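Local coordinates for protein putative cytochrome P450 120 (Synechocystis sp., PDB 2VE4) that probably acts as a heme-dependent monooxygenase of the cytochrome P450 family, with molecular oxygen as its oxidant, at residues E278-E283 with M301-Q306; T70-T75 with G321-I326; F171-T176 with A201-E206. All blocks are in the same frame, centred on the assembly; numbering follows the deposited sequence.

Contact 1 (E278-E283 with M301-Q306); sequences ERVRQE and MPYLDQ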
loop_
_atom_site.group_PDB
_atom_site.type_symbol
_atom_site.label_atom_id
_atom_site.label_comp_id
_atom_site.label_asym_id
_atom_site.label_seq_id
_atom_site.Cartn_x
_atom_site.Cartn_y
_atom_site.Cartn_z
ATOM N N GLU A 278 -14.061 -22.181 3.016
ATOM C CA GLU A 278 -14.349 -23.515 2.475
ATOM C C GLU A 278 -14.598 -23.478 0.962
ATOM O O GLU A 278 -14.219 -24.407 0.246
ATOM C CB GLU A 278 -15.541 -24.148 3.206
ATOM C CG GLU A 278 -15.743 -25.660 2.956
ATOM C CD GLU A 278 -14.565 -26.537 3.409
ATOM O OE1 GLU A 278 -13.894 -26.197 4.416
ATOM O OE2 GLU A 278 -14.321 -27.579 2.753
ATOM N N ARG A 279 -15.232 -22.409 0.478
ATOM C CA ARG A 279 -15.372 -22.182 -0.974
ATOM C C ARG A 279 -13.979 -22.022 -1.629
ATOM O O ARG A 279 -13.754 -22.513 -2.734
ATOM C CB ARG A 279 -16.234 -20.942 -1.268
ATOM C CG ARG A 279 -17.690 -21.013 -0.833
ATOM C CD ARG A 279 -18.640 -21.268 -1.996
ATOM N NE ARG A 279 -19.213 -20.039 -2.569
ATOM C CZ ARG A 279 -19.142 -19.695 -3.859
ATOM N NH1 ARG A 279 -18.514 -20.476 -4.734
ATOM N NH2 ARG A 279 -19.705 -18.560 -4.279
ATOM N N VAL A 280 -13.056 -21.345 -0.934
ATOM C CA VAL A 280 -11.676 -21.197 -1.402
ATOM C C VAL A 280 -10.911 -22.516 -1.254
ATOM O O VAL A 280 -10.032 -22.828 -2.062
ATOM C CB VAL A 280 -10.928 -20.033 -0.678
ATOM C CG1 VAL A 280 -9.455 -20.000 -1.061
ATOM C CG2 VAL A 280 -11.586 -18.683 -0.976
ATOM N N ARG A 281 -11.250 -23.285 -0.223
ATOM C CA ARG A 281 -10.630 -24.610 -0.015
ATOM C C ARG A 281 -11.129 -25.596 -1.056
ATOM O O ARG A 281 -10.330 -26.312 -1.650
ATOM C CB ARG A 281 -10.843 -25.155 1.414
ATOM C CG ARG A 281 -9.936 -26.347 1.743
ATOM C CD ARG A 281 -10.045 -26.794 3.187
ATOM N NE ARG A 281 -9.166 -26.027 4.067
ATOM C CZ ARG A 281 -9.569 -25.236 5.059
ATOM N NH1 ARG A 281 -8.671 -24.591 5.782
ATOM N NH2 ARG A 281 -10.857 -25.086 5.339
ATOM N N GLN A 282 -12.444 -25.609 -1.293
ATOM C CA GLN A 282 -13.037 -26.452 -2.337
ATOM C C GLN A 282 -12.315 -26.247 -3.673
ATOM O O GLN A 282 -11.915 -27.225 -4.317
ATOM C CB GLN A 282 -14.539 -26.171 -2.494
ATOM C CG GLN A 282 -15.322 -27.341 -3.080
ATOM C CD GLN A 282 -16.448 -26.911 -4.035
ATOM O OE1 GLN A 282 -16.461 -25.775 -4.538
ATOM N NE2 GLN A 282 -17.386 -27.833 -4.308
ATOM N N GLU A 283 -12.130 -24.974 -4.050
ATOM C CA GLU A 283 -11.479 -24.574 -5.303
ATOM C C GLU A 283 -10.112 -25.229 -5.476
ATOM O O GLU A 283 -9.787 -25.705 -6.571
ATOM C CB GLU A 283 -11.387 -23.041 -5.418
ATOM C CG GLU A 283 -10.595 -22.512 -6.644
ATOM C CD GLU A 283 -10.636 -20.977 -6.797
ATOM O OE1 GLU A 283 -10.169 -20.265 -5.878
ATOM O OE2 GLU A 283 -11.128 -20.490 -7.846
ATOM N N MET A 301 -7.120 -19.879 -10.144
ATOM C CA MET A 301 -7.839 -19.576 -8.891
ATOM C C MET A 301 -8.734 -18.344 -8.978
ATOM O O MET A 301 -8.585 -17.418 -8.179
ATOM C CB MET A 301 -6.842 -19.408 -7.748
ATOM C CG MET A 301 -6.103 -20.694 -7.407
ATOM S SD MET A 301 -4.880 -20.481 -6.143
ATOM C CE MET A 301 -4.284 -22.159 -5.922
ATOM N N PRO A 302 -9.693 -18.343 -9.921
ATOM C CA PRO A 302 -10.534 -17.177 -10.147
ATOM C C PRO A 302 -11.431 -16.814 -8.958
ATOM O O PRO A 302 -11.784 -15.636 -8.792
ATOM C CB PRO A 302 -11.394 -17.607 -11.353
ATOM C CG PRO A 302 -11.457 -19.091 -11.246
ATOM C CD PRO A 302 -10.060 -19.446 -10.835
ATOM N N TYR A 303 -11.828 -17.806 -8.161
ATOM C CA TYR A 303 -12.676 -17.513 -7.006
ATOM C C TYR A 303 -11.893 -16.828 -5.859
ATOM O O TYR A 303 -12.387 -15.868 -5.268
ATOM C CB TYR A 303 -13.483 -18.735 -6.524
ATOM C CG TYR A 303 -14.380 -18.369 -5.376
ATOM C CD1 TYR A 303 -15.431 -17.466 -5.564
ATOM C CD2 TYR A 303 -14.129 -18.834 -4.082
ATOM C CE1 TYR A 303 -16.242 -17.061 -4.507
ATOM C CE2 TYR A 303 -14.939 -18.430 -3.021
ATOM C CZ TYR A 303 -16.001 -17.548 -3.246
ATOM O OH TYR A 303 -16.823 -17.134 -2.217
ATOM N N LEU A 304 -10.680 -17.302 -5.568
ATOM C CA LEU A 304 -9.800 -16.603 -4.641
ATOM C C LEU A 304 -9.475 -15.190 -5.119
ATOM O O LEU A 304 -9.253 -14.302 -4.284
ATOM C CB LEU A 304 -8.494 -17.365 -4.395
ATOM C CG LEU A 304 -7.468 -16.753 -3.398
ATOM C CD1 LEU A 304 -8.056 -16.505 -1.986
ATOM C CD2 LEU A 304 -6.203 -17.559 -3.290
ATOM N N ASP A 305 -9.431 -14.990 -6.445
ATOM C CA ASP A 305 -9.163 -13.674 -7.028
ATOM C C ASP A 305 -10.270 -12.728 -6.648
ATOM O O ASP A 305 -10.008 -11.611 -6.239
ATOM C CB ASP A 305 -9.007 -13.722 -8.556
ATOM C CG ASP A 305 -7.714 -14.415 -9.017
ATOM O OD1 ASP A 305 -6.799 -14.655 -8.201
ATOM O OD2 ASP A 305 -7.621 -14.726 -10.228
ATOM N N GLN A 306 -11.505 -13.195 -6.766
ATOM C CA GLN A 306 -12.697 -12.453 -6.305
ATOM C C GLN A 306 -12.657 -12.059 -4.831
ATOM O O GLN A 306 -13.093 -10.959 -4.455
ATOM C CB GLN A 306 -13.962 -13.270 -6.535
ATOM C CG GLN A 306 -14.524 -13.152 -7.928
ATOM C CD GLN A 306 -15.651 -14.147 -8.193
ATOM O OE1 GLN A 306 -16.513 -14.388 -7.337
ATOM N NE2 GLN A 306 -15.651 -14.722 -9.395
#

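Contact 2 (T70-T75 with G321-I326); sequences TKEQET and GFRELI. With HEM (protoporphyrin IX containing Fe), chain C.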
loop_
_atom_site.group_PDB
_atom_site.type_symbol
_atom_site.label_atom_id
_atom_site.label_comp_id
_atom_site.label_asym_id
_atom_site.label_seq_id
_atom_site.Cartn_x
_atom_site.Cartn_y
_atom_site.Cartn_z
ATOM N N THR A 70 -6.619 11.334 -15.572
ATOM C CA THR A 70 -7.003 11.714 -16.929
ATOM C C THR A 70 -6.262 12.995 -17.299
ATOM O O THR A 70 -6.265 13.948 -16.525
ATOM C CB THR A 70 -8.563 11.879 -17.003
ATOM O OG1 THR A 70 -9.177 10.589 -17.169
ATOM C CG2 THR A 70 -9.026 12.829 -18.131
ATOM N N LYS A 71 -5.623 13.009 -18.473
ATOM C CA LYS A 71 -4.739 14.116 -18.893
ATOM C C LYS A 71 -3.692 14.446 -17.820
ATOM O O LYS A 71 -3.160 15.564 -17.751
ATOM C CB LYS A 71 -5.562 15.386 -19.278
ATOM N N GLU A 72 -3.390 13.438 -17.007
ATOM C CA GLU A 72 -2.692 13.595 -15.743
ATOM C C GLU A 72 -1.413 14.396 -15.823
ATOM O O GLU A 72 -1.215 15.314 -15.027
ATOM C CB GLU A 72 -2.407 12.220 -15.157
ATOM C CG GLU A 72 -2.180 12.226 -13.662
ATOM C CD GLU A 72 -1.966 10.841 -13.104
ATOM O OE1 GLU A 72 -2.230 9.848 -13.814
ATOM O OE2 GLU A 72 -1.531 10.748 -11.945
ATOM N N GLN A 73 -0.555 14.064 -16.785
ATOM C CA GLN A 73 0.781 14.670 -16.872
ATOM C C GLN A 73 0.831 16.194 -16.653
ATOM O O GLN A 73 1.583 16.673 -15.794
ATOM C CB GLN A 73 1.454 14.297 -18.193
ATOM C CG GLN A 73 2.934 14.633 -18.229
ATOM C CD GLN A 73 3.594 14.248 -19.543
ATOM O OE1 GLN A 73 4.620 13.554 -19.556
ATOM N NE2 GLN A 73 3.006 14.694 -20.664
ATOM N N GLU A 74 0.027 16.940 -17.416
ATOM C CA GLU A 74 0.066 18.417 -17.424
ATOM C C GLU A 74 -0.746 19.067 -16.295
ATOM O O GLU A 74 -0.510 20.226 -15.960
ATOM C CB GLU A 74 -0.402 18.969 -18.780
ATOM C CG GLU A 74 -0.170 18.027 -19.968
ATOM C CD GLU A 74 -1.400 17.156 -20.289
ATOM O OE1 GLU A 74 -1.233 15.941 -20.569
ATOM O OE2 GLU A 74 -2.537 17.694 -20.265
ATOM N N THR A 75 -1.685 18.310 -15.715
ATOM C CA THR A 75 -2.596 18.795 -14.672
ATOM C C THR A 75 -2.068 18.588 -13.236
ATOM O O THR A 75 -1.878 19.576 -12.504
ATOM C CB THR A 75 -4.016 18.137 -14.792
ATOM O OG1 THR A 75 -4.326 17.844 -16.165
ATOM C CG2 THR A 75 -5.097 19.032 -14.191
ATOM N N GLY A 321 -5.306 9.783 -1.304
ATOM C CA GLY A 321 -4.099 10.391 -1.839
ATOM C C GLY A 321 -4.288 11.848 -2.153
ATOM O O GLY A 321 -5.396 12.370 -2.050
ATOM N N PHE A 322 -3.193 12.502 -2.509
ATOM C CA PHE A 322 -3.168 13.925 -2.766
ATOM C C PHE A 322 -2.420 14.188 -4.047
ATOM O O PHE A 322 -1.550 13.397 -4.446
ATOM C CB PHE A 322 -2.496 14.692 -1.605
ATOM C CG PHE A 322 -3.334 14.757 -0.358
ATOM C CD1 PHE A 322 -3.370 13.687 0.535
ATOM C CD2 PHE A 322 -4.095 15.882 -0.075
ATOM C CE1 PHE A 322 -4.166 13.734 1.679
ATOM C CE2 PHE A 322 -4.879 15.938 1.081
ATOM C CZ PHE A 322 -4.917 14.865 1.955
ATOM N N ARG A 323 -2.774 15.298 -4.691
ATOM C CA ARG A 323 -2.082 15.789 -5.875
ATOM C C ARG A 323 -2.104 17.299 -5.768
ATOM O O ARG A 323 -2.913 17.843 -5.025
ATOM C CB ARG A 323 -2.795 15.356 -7.164
ATOM C CG ARG A 323 -2.877 13.851 -7.417
ATOM C CD ARG A 323 -1.530 13.248 -7.841
ATOM N NE ARG A 323 -1.686 11.845 -8.208
ATOM C CZ ARG A 323 -1.619 10.822 -7.359
ATOM N NH1 ARG A 323 -1.396 11.020 -6.063
ATOM N NH2 ARG A 323 -1.782 9.586 -7.807
ATOM N N GLU A 324 -1.199 17.960 -6.488
ATOM C CA GLU A 324 -1.189 19.411 -6.615
ATOM C C GLU A 324 -1.432 19.821 -8.059
ATOM O O GLU A 324 -0.739 19.342 -8.955
ATOM C CB GLU A 324 0.155 19.981 -6.185
ATOM C CG GLU A 324 0.182 21.495 -6.274
ATOM C CD GLU A 324 1.517 22.095 -5.950
ATOM O OE1 GLU A 324 2.546 21.394 -6.105
ATOM O OE2 GLU A 324 1.534 23.281 -5.556
ATOM N N LEU A 325 -2.398 20.718 -8.271
ATOM C CA LEU A 325 -2.662 21.322 -9.593
ATOM C C LEU A 325 -1.511 22.190 -10.091
ATOM O O LEU A 325 -1.136 23.170 -9.433
ATOM C CB LEU A 325 -3.908 22.216 -9.564
ATOM C CG LEU A 325 -5.358 21.775 -9.352
ATOM C CD1 LEU A 325 -5.611 20.334 -9.740
ATOM C CD2 LEU A 325 -5.818 22.071 -7.926
ATOM N N ILE A 326 -0.968 21.827 -11.253
ATOM C CA ILE A 326 -0.002 22.675 -11.962
ATOM C C ILE A 326 -0.652 23.426 -13.138
ATOM O O ILE A 326 0.011 24.187 -13.855
ATOM C CB ILE A 326 1.257 21.892 -12.459
ATOM C CG1 ILE A 326 0.903 20.450 -12.868
ATOM C CG2 ILE A 326 2.375 21.964 -11.409
ATOM C CD1 ILE A 326 2.027 19.683 -13.577
HETATM C CHA HEM C . 1.665 3.646 -4.670
HETATM C CHB HEM C . -1.887 0.985 -2.751
HETATM C CHC HEM C . 1.227 -2.662 -1.870
HETATM C CHD HEM C . 4.665 -0.146 -4.226
HETATM C C1A HEM C . 0.415 3.235 -4.265
HETATM C C2A HEM C . -0.833 3.961 -4.406
HETATM C C3A HEM C . -1.817 3.212 -3.885
HETATM C C4A HEM C . -1.224 2.005 -3.376
HETATM C CMA HEM C . -3.317 3.566 -3.805
HETATM C CAA HEM C . -1.018 5.328 -5.082
HETATM C CBA HEM C . -0.552 6.474 -4.192
HETATM C CGA HEM C . -1.266 7.732 -4.620
HETATM O O1A HEM C . -2.416 7.640 -5.077
HETATM O O2A HEM C . -0.715 8.846 -4.525
HETATM C C1B HEM C . -1.334 -0.238 -2.393
HETATM C C2B HEM C . -2.104 -1.366 -1.914
HETATM C C3B HEM C . -1.274 -2.368 -1.650
HETATM C C4B HEM C . 0.074 -1.922 -1.966
HETATM C CMB HEM C . -3.625 -1.440 -1.704
HETATM C CAB HEM C . -1.816 -3.735 -1.149
HETATM C CBB HEM C . -1.047 -4.685 -0.635
HETATM C C1C HEM C . 2.430 -2.307 -2.434
HETATM C C2C HEM C . 3.655 -3.083 -2.441
HETATM C C3C HEM C . 4.598 -2.373 -3.091
HETATM C C4C HEM C . 3.993 -1.134 -3.524
HETATM C CMC HEM C . 3.805 -4.483 -1.818
HETATM C CAC HEM C . 6.084 -2.715 -3.396
HETATM C CBC HEM C . 6.534 -3.973 -3.354
HETATM C C1D HEM C . 4.247 1.132 -4.513
HETATM C C2D HEM C . 5.068 2.223 -5.039
HETATM C C3D HEM C . 4.121 3.405 -5.164
HETATM C C4D HEM C . 2.833 2.912 -4.696
HETATM C CMD HEM C . 6.563 2.276 -5.421
HETATM C CAD HEM C . 4.529 4.803 -5.702
HETATM C CBD HEM C . 4.380 4.772 -7.223
HETATM C CGD HEM C . 4.794 6.075 -7.864
HETATM O O1D HEM C . 5.024 6.064 -9.107
HETATM O O2D HEM C . 4.907 7.125 -7.152
HETATM N NA HEM C . 0.138 2.050 -3.628
HETATM N NB HEM C . 0.008 -0.609 -2.427
HETATM N NC HEM C . 2.673 -1.138 -3.107
HETATM N ND HEM C . 2.960 1.579 -4.318
HETATM FE FE HEM C . 1.550 0.389 -3.515
#

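Contact 3 (F171-T176 with A201-E206); sequences FPWFET and ALLLAE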
loop_
_atom_site.group_PDB
_atom_site.type_symbol
_atom_site.label_atom_id
_atom_site.label_comp_id
_atom_site.label_asym_id
_atom_site.label_seq_id
_atom_site.Cartn_x
_atom_site.Cartn_y
_atom_site.Cartn_z
ATOM N N PHE A 171 14.714 -4.656 11.052
ATOM C CA PHE A 171 13.291 -4.458 11.342
ATOM C C PHE A 171 13.000 -3.414 12.428
ATOM O O PHE A 171 12.130 -2.561 12.224
ATOM C CB PHE A 171 12.585 -5.783 11.654
ATOM C CG PHE A 171 11.096 -5.650 11.820
ATOM C CD1 PHE A 171 10.269 -5.498 10.718
ATOM C CD2 PHE A 171 10.519 -5.687 13.087
ATOM C CE1 PHE A 171 8.895 -5.383 10.873
ATOM C CE2 PHE A 171 9.148 -5.565 13.248
ATOM C CZ PHE A 171 8.329 -5.411 12.140
ATOM N N PRO A 172 13.681 -3.500 13.598
ATOM C CA PRO A 172 13.489 -2.456 14.618
ATOM C C PRO A 172 13.750 -1.036 14.111
ATOM O O PRO A 172 12.982 -0.132 14.430
ATOM C CB PRO A 172 14.513 -2.829 15.706
ATOM C CG PRO A 172 14.719 -4.294 15.565
ATOM C CD PRO A 172 14.622 -4.543 14.072
ATOM N N TRP A 173 14.820 -0.845 13.343
ATOM C CA TRP A 173 15.135 0.457 12.773
ATOM C C TRP A 173 14.051 0.879 11.782
ATOM O O TRP A 173 13.603 2.029 11.779
ATOM C CB TRP A 173 16.461 0.423 12.032
ATOM C CG TRP A 173 17.685 0.422 12.863
ATOM C CD1 TRP A 173 17.821 0.863 14.157
ATOM C CD2 TRP A 173 18.986 -0.018 12.453
ATOM N NE1 TRP A 173 19.123 0.719 14.577
ATOM C CE2 TRP A 173 19.861 0.177 13.552
ATOM C CE3 TRP A 173 19.496 -0.566 11.270
ATOM C CZ2 TRP A 173 21.225 -0.152 13.495
ATOM C CZ3 TRP A 173 20.852 -0.902 11.218
ATOM C CH2 TRP A 173 21.699 -0.694 12.323
ATOM N N PHE A 174 13.636 -0.068 10.942
ATOM C CA PHE A 174 12.639 0.209 9.928
ATOM C C PHE A 174 11.301 0.585 10.550
ATOM O O PHE A 174 10.661 1.510 10.086
ATOM C CB PHE A 174 12.504 -0.947 8.935
ATOM C CG PHE A 174 11.586 -0.644 7.787
ATOM C CD1 PHE A 174 12.002 0.199 6.750
ATOM C CD2 PHE A 174 10.301 -1.173 7.757
ATOM C CE1 PHE A 174 11.150 0.518 5.700
ATOM C CE2 PHE A 174 9.426 -0.875 6.693
ATOM C CZ PHE A 174 9.850 -0.034 5.669
ATOM N N GLU A 175 10.874 -0.135 11.582
ATOM C CA GLU A 175 9.692 0.237 12.362
ATOM C C GLU A 175 9.720 1.704 12.871
ATOM O O GLU A 175 8.757 2.445 12.693
ATOM C CB GLU A 175 9.569 -0.678 13.565
ATOM C CG GLU A 175 8.953 -2.041 13.312
ATOM C CD GLU A 175 8.497 -2.694 14.631
ATOM O OE1 GLU A 175 9.376 -3.068 15.461
ATOM O OE2 GLU A 175 7.263 -2.818 14.845
ATOM N N THR A 176 10.814 2.080 13.534
ATOM C CA THR A 176 11.048 3.439 14.012
ATOM C C THR A 176 11.080 4.473 12.864
ATOM O O THR A 176 10.543 5.586 13.015
ATOM C CB THR A 176 12.338 3.506 14.885
ATOM O OG1 THR A 176 12.318 2.420 15.822
ATOM C CG2 THR A 176 12.466 4.833 15.647
ATOM N N ALA A 201 19.233 7.333 9.164
ATOM C CA ALA A 201 20.693 7.340 9.015
ATOM C C ALA A 201 21.301 5.952 9.234
ATOM O O ALA A 201 22.232 5.556 8.524
ATOM C CB ALA A 201 21.339 8.367 9.946
ATOM N N LEU A 202 20.756 5.217 10.199
ATOM C CA LEU A 202 21.195 3.839 10.505
ATOM C C LEU A 202 20.897 2.835 9.366
ATOM O O LEU A 202 21.776 2.061 8.967
ATOM C CB LEU A 202 20.584 3.380 11.837
ATOM C CG LEU A 202 21.183 4.047 13.080
ATOM C CD1 LEU A 202 20.308 3.853 14.302
ATOM C CD2 LEU A 202 22.616 3.574 13.380
ATOM N N LEU A 203 19.674 2.867 8.841
ATOM C CA LEU A 203 19.301 2.106 7.648
ATOM C C LEU A 203 20.139 2.418 6.384
ATOM O O LEU A 203 20.459 1.517 5.589
ATOM C CB LEU A 203 17.827 2.323 7.342
ATOM C CG LEU A 203 16.799 1.680 8.280
ATOM C CD1 LEU A 203 15.452 2.462 8.235
ATOM C CD2 LEU A 203 16.598 0.189 7.957
ATOM N N LEU A 204 20.464 3.693 6.193
ATOM C CA LEU A 204 21.241 4.163 5.047
ATOM C C LEU A 204 22.680 3.681 5.111
ATOM O O LEU A 204 23.232 3.261 4.108
ATOM C CB LEU A 204 21.238 5.700 5.009
ATOM C CG LEU A 204 20.583 6.548 3.916
ATOM C CD1 LEU A 204 19.288 5.968 3.370
ATOM C CD2 LEU A 204 20.398 7.978 4.473
ATOM N N ALA A 205 23.299 3.777 6.287
ATOM C CA ALA A 205 24.638 3.232 6.489
ATOM C C ALA A 205 24.657 1.701 6.327
ATOM O O ALA A 205 25.607 1.158 5.782
ATOM C CB ALA A 205 25.193 3.654 7.841
ATOM N N GLU A 206 23.596 1.014 6.751
ATOM C CA GLU A 206 23.485 -0.430 6.480
ATOM C C GLU A 206 23.240 -0.745 5.005
ATOM O O GLU A 206 23.827 -1.698 4.465
ATOM C CB GLU A 206 22.409 -1.085 7.348
ATOM C CG GLU A 206 22.564 -2.599 7.500
ATOM C CD GLU A 206 23.985 -3.018 7.903
ATOM O OE1 GLU A 206 24.602 -3.836 7.176
ATOM O OE2 GLU A 206 24.487 -2.506 8.934
#

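Contact 1 (E278-E283 with M301-Q306)
Glu-283 reaches across to the start of helix 302-314 and grips two successive backbone amides with one carboxylate. OE2 of Glu-283 accepts a hydrogen bond from N of Tyr-303 at 2.8 Å, and its OE1 one from N of Leu-304 at 3.0 Å, each through its syn lone pair. CG stands anti to the backbone N (chi1 174°) and the chain runs on extended, which carries the carboxylate to the other helix. Two amides of a first helical turn, with the dipole behind them, would be expected to stabilise its negative charge. Were Glu-283 replaced by alanine, the amides of Tyr-303 and Leu-304 would probably lose their shared acceptor and a gap would open beside the CB of Tyr-303. The two helices are J and K of the P450 fold, K being the one that carries the family's ExxR motif; their segments run nearly antiparallel, at 154°, with axes 9.4 Å apart. The stacking is done by Arg-279: its bent chain lays the guanidinium over one face of the Tyr-303 ring, planes 21° apart, as an off-centre cation-pi contact, while NH2 is salt-bridged to Glu-365. Apolar contacts complete the interface. The CB of Arg-279 presses on CE2 of Tyr-303 at 3.3 Å, and Val-280 divides its methyls, CG2 meeting the same CE2 at 3.9 Å and CG1 meeting CD1 of Leu-304, beside helix 394-411.

Contact 2 (T70-T75 with G321-I326)
Glu-72 and Arg-323 face each other with their flat groups almost coplanar, carboxylate and guanidinium planes 12° apart, at the side of a heme propionate. Arg-323 belongs to strand 321-325 of the P450 beta-sheet, whose edge strand 76-77 follows directly on the short, weakly bonded helical turn 72-75. From that turn the extended chain of Glu-72 brings OE2 to the guanidinium edge, near its plane, where it stands 3.9 Å from NE of Arg-323: a long salt bridge. NE finds no hydrogen-bond partner, whereas OE1 of Glu-72 is anchored by the amide of Leu-388. The arginine chain bends at chi2 (-74°), swinging its terminal nitrogens to the heme. NH1 of Arg-323 donates to O2A of the heme at 2.7 Å and also to the carbonyl O of Phe-322 at 2.9 Å, a second bond that fixes the rotation of the group; NH2 adds a weak bond to O1A of the heme. With His-101, Arg-105 and Arg-389 also bonded to the heme, its propionate charges are probably well compensated. Just past the end of the strand, Ile-326 lays its CG1 and CD1 against the backbone of the turn, CG1 lying 3.4 Å from O of Glu-74. Here the antiparallel pairing of the strands is carried one step back, N of Ile-326 donating to O of Thr-75 at 2.7 Å, nearly straight, with an N-H...O angle of 170°.

Contact 3 (F171-T176 with A201-E206)
Trp-173 is the large bump of this interface, its indole lying across the surface that Leu-202, Leu-203 and Glu-206 offer on the other helix. Leu-202 meets one face of the indole from above: its CB stands over the six-membered ring in a CH-pi contact, 3.8 Å from the ring centroid and 15° off the normal. Farther out, CD1 of the same leucine covers the pyrrole side, 3.4 Å from NE1 of Trp-173, and CD2 reaches CZ2, so that the branched end spreads over the indole and crosses it at about a right angle. The outer end of the ring system extends to Glu-206, where CZ3 of Trp-173 comes within 4.2 Å of CB. The reverse bump is Leu-203. With CG anti to its carbonyl carbon (chi1 -71°), its methyls dip into the hollow between Trp-173 and Phe-174: CG of Leu-203 lies 4.0 Å from CB of Trp-173, and its CD1 approaches CA of Phe-174 at 4.0 Å and the edge of its ring. Leu-170 and Tyr-177 also touch Leu-203, completing a hollow of i, i+3, i+4, i+7 residues as in knobs-into-holes packing. The segments cross at -135°, axes 9.7 Å apart. They belong to helices F and G, which in P450s form much of the lid over the heme pocket. Beneath the pair, Phe-174 packs on Leu-249 and Leu-252 of helix 241-269, turns edge-to-face to His-256, and meets the ring of Phe-152 in helix 143-160.

From the N terminus, contact 2 opens first, at 70-75, and closes last, when the chain returns 246 residues later to strand 321-325; the other two contacts are nested inside this long loop. Contact 3 comes next, a local closure between successive helices 170-179 and 192-215. After helix 241-269 has passed, contact 1 closes another short loop, between helices 274-285 and 302-314, and the next regular element is the strand of contact 2. Contacts 3 and 1 follow in series without crossing and lie on opposite sides of the chain's centre, about 24 Å apart at their nearest atoms. Contact 2 ties the turn before strand 76-77 to strand 321-325 of the sheet, beside a heme propionate.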